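Long-range contact in DNA polymerase II large subunit (Pyrococcus horikoshii, PDB 7OEC), which probably splices itself out of a DNA polymerase precursor as an intein, joining the flanking segments by a peptide bond: residues V40-K44 / E68-A73. The protein carries 2 engineered substitutions. Sequence-based numbering, arbitrary orientation.
Sequences VYVRK and EEVIKA. With PEG (di(hydroxyethyl)ether), chain E; SO4 (sulfate ion), chain B.
In the intein splicing domain, of the Hint fold, strands 40-43 and 61-74 pair antiparallel, Y41, V42 and R43 facing K72, I71 and V70. Y41 and K72 exchange two backbone hydrogen bonds, Y41 N to K72 O at 2.8 Å and K72 N to Y41 O at 2.9 Å; R43 and V70 do the same. Between them V42 and I71 form a non-hydrogen-bonded pair; β-branched residues suit extended strands, and these lie flank to flank, V42 CG2 4.1 Å from I71 CG1. On the other face, R43 CB rests on V70 CG2 at 3.7 Å. A long arginine can lay this aliphatic base on valine and still carry its charge outward: with CG anti to its carbonyl carbon (chi1 -64°) and the chain extended, its guanidinium meets edge-on a sulfate, probably from the crystallisation liquor, NH2 to O1 at 2.8 Å, while NE salt-bridges E34. A leucine in its place would probably leave E34 and the sulfate without their cationic mate. At the surface end, the opposite charges of K44 and E69 suit a long salt bridge, NZ to OE1 at 3.9 Å. Strand 40-43 lies between strands 35-37 and 61-74, while helix 24-29 packs through Y28 on Y41, V70 and K72.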
loop_
_atom_site.group_PDB
_atom_site.type_symbol
_atom_site.label_atom_id
_atom_site.label_comp_id
_atom_site.label_asym_id
_atom_site.label_seq_id
_atom_site.Cartn_x
_atom_site.Cartn_y
_atom_site.Cartn_z
ATOM N N VAL A 40 -14.825 9.825 -8.733
ATOM C CA VAL A 40 -14.345 8.684 -7.978
ATOM C C VAL A 40 -15.459 8.127 -7.109
ATOM O O VAL A 40 -16.393 8.834 -6.706
ATOM C CB VAL A 40 -13.121 8.991 -7.108
ATOM C CG1 VAL A 40 -11.977 9.570 -7.928
ATOM C CG2 VAL A 40 -13.505 9.895 -6.053
ATOM N N TYR A 41 -15.330 6.845 -6.796
ATOM C CA TYR A 41 -16.266 6.151 -5.937
ATOM C C TYR A 41 -15.651 5.998 -4.563
ATOM O O TYR A 41 -14.538 5.496 -4.427
ATOM C CB TYR A 41 -16.563 4.761 -6.475
ATOM C CG TYR A 41 -17.263 4.741 -7.808
ATOM C CD1 TYR A 41 -18.641 4.797 -7.871
ATOM C CD2 TYR A 41 -16.551 4.695 -9.009
ATOM C CE1 TYR A 41 -19.304 4.795 -9.084
ATOM C CE2 TYR A 41 -17.204 4.699 -10.221
ATOM C CZ TYR A 41 -18.593 4.732 -10.257
ATOM O OH TYR A 41 -19.266 4.723 -11.487
ATOM N N VAL A 42 -16.387 6.414 -3.553
ATOM C CA VAL A 42 -15.919 6.381 -2.183
ATOM C C VAL A 42 -16.903 5.580 -1.352
ATOM O O VAL A 42 -18.116 5.824 -1.408
ATOM C CB VAL A 42 -15.781 7.806 -1.623
ATOM C CG1 VAL A 42 -15.340 7.737 -0.181
ATOM C CG2 VAL A 42 -14.799 8.557 -2.442
ATOM N N ARG A 43 -16.365 4.664 -0.543
ATOM C CA ARG A 43 -17.129 3.919 0.446
ATOM C C ARG A 43 -16.538 4.146 1.836
ATOM O O ARG A 43 -15.318 4.128 2.009
ATOM C CB ARG A 43 -17.149 2.425 0.083
ATOM C CG ARG A 43 -17.834 2.125 -1.184
ATOM C CD ARG A 43 -17.839 0.639 -1.494
ATOM N NE ARG A 43 -18.592 0.297 -2.686
ATOM C CZ ARG A 43 -18.917 -0.942 -3.013
ATOM N NH1 ARG A 43 -18.567 -1.940 -2.226
ATOM N NH2 ARG A 43 -19.586 -1.174 -4.129
ATOM N N LYS A 44 -17.401 4.387 2.838
ATOM C CA LYS A 44 -16.942 4.655 4.209
ATOM C C LYS A 44 -17.474 3.721 5.301
ATOM O O LYS A 44 -16.907 3.706 6.401
ATOM C CB LYS A 44 -17.261 6.100 4.656
ATOM C CG LYS A 44 -16.607 7.109 3.779
ATOM C CD LYS A 44 -16.869 8.505 4.242
ATOM C CE LYS A 44 -16.278 9.444 3.232
ATOM N NZ LYS A 44 -16.497 10.868 3.555
ATOM N N GLU A 68 -10.598 5.038 7.199
ATOM C CA GLU A 68 -11.589 6.103 7.089
ATOM C C GLU A 68 -12.439 5.960 5.832
ATOM O O GLU A 68 -13.647 6.234 5.873
ATOM C CB GLU A 68 -10.870 7.453 7.112
ATOM C CG GLU A 68 -11.754 8.638 7.315
ATOM C CD GLU A 68 -11.052 9.746 8.075
ATOM O OE1 GLU A 68 -9.833 9.578 8.339
ATOM O OE2 GLU A 68 -11.719 10.761 8.422
ATOM N N GLU A 69 -11.836 5.528 4.718
ATOM C CA GLU A 69 -12.585 5.328 3.482
ATOM C C GLU A 69 -11.756 4.472 2.540
ATOM O O GLU A 69 -10.539 4.351 2.695
ATOM C CB GLU A 69 -12.963 6.646 2.814
ATOM C CG GLU A 69 -11.795 7.415 2.352
ATOM C CD GLU A 69 -12.194 8.828 1.872
ATOM O OE1 GLU A 69 -12.904 9.557 2.590
ATOM O OE2 GLU A 69 -11.798 9.205 0.770
ATOM N N VAL A 70 -12.440 3.847 1.590
ATOM C CA VAL A 70 -11.810 3.133 0.490
ATOM C C VAL A 70 -12.333 3.762 -0.796
ATOM O O VAL A 70 -13.492 4.173 -0.882
ATOM C CB VAL A 70 -12.150 1.634 0.600
ATOM C CG1 VAL A 70 -11.551 1.044 1.840
ATOM C CG2 VAL A 70 -13.665 1.406 0.660
ATOM N N ILE A 71 -11.486 3.826 -1.808
ATOM C CA ILE A 71 -11.746 4.614 -3.000
ATOM C C ILE A 71 -11.459 3.766 -4.225
ATOM O O ILE A 71 -10.456 3.051 -4.275
ATOM C CB ILE A 71 -10.891 5.899 -3.019
ATOM C CG1 ILE A 71 -11.155 6.701 -1.752
ATOM C CG2 ILE A 71 -11.150 6.685 -4.357
ATOM C CD1 ILE A 71 -10.155 7.787 -1.513
ATOM N N LYS A 72 -12.323 3.873 -5.224
ATOM C CA LYS A 72 -12.141 3.250 -6.525
ATOM C C LYS A 72 -12.217 4.371 -7.556
ATOM O O LYS A 72 -13.171 5.153 -7.559
ATOM C CB LYS A 72 -13.245 2.228 -6.749
ATOM C CG LYS A 72 -13.234 1.570 -8.131
ATOM C CD LYS A 72 -14.381 0.588 -8.224
ATOM C CE LYS A 72 -14.705 0.143 -9.619
ATOM N NZ LYS A 72 -15.872 -0.794 -9.618
ATOM N N ALA A 73 -11.189 4.483 -8.381
ATOM C CA ALA A 73 -11.079 5.569 -9.335
ATOM C C ALA A 73 -10.713 5.036 -10.709
ATOM O O ALA A 73 -10.051 3.998 -10.829
ATOM C CB ALA A 73 -9.964 6.517 -8.905
HETATM C C1 PEG E . -15.346 12.163 0.711
HETATM O O1 PEG E . -13.981 11.883 0.462
HETATM C C2 PEG E . -16.311 11.350 -0.180
HETATM O O2 PEG E . -17.533 11.029 0.460
HETATM C C3 PEG E . -18.196 9.881 -0.029
HETATM C C4 PEG E . -18.811 9.052 1.113
HETATM O O4 PEG E . -18.918 7.689 0.748
HETATM S S SO4 B . -20.367 -5.012 -4.239
HETATM O O1 SO4 B . -20.618 -3.698 -4.827
HETATM O O2 SO4 B . -19.841 -4.913 -2.872
HETATM O O3 SO4 B . -19.374 -5.696 -5.072
HETATM O O4 SO4 B . -21.639 -5.729 -4.179
#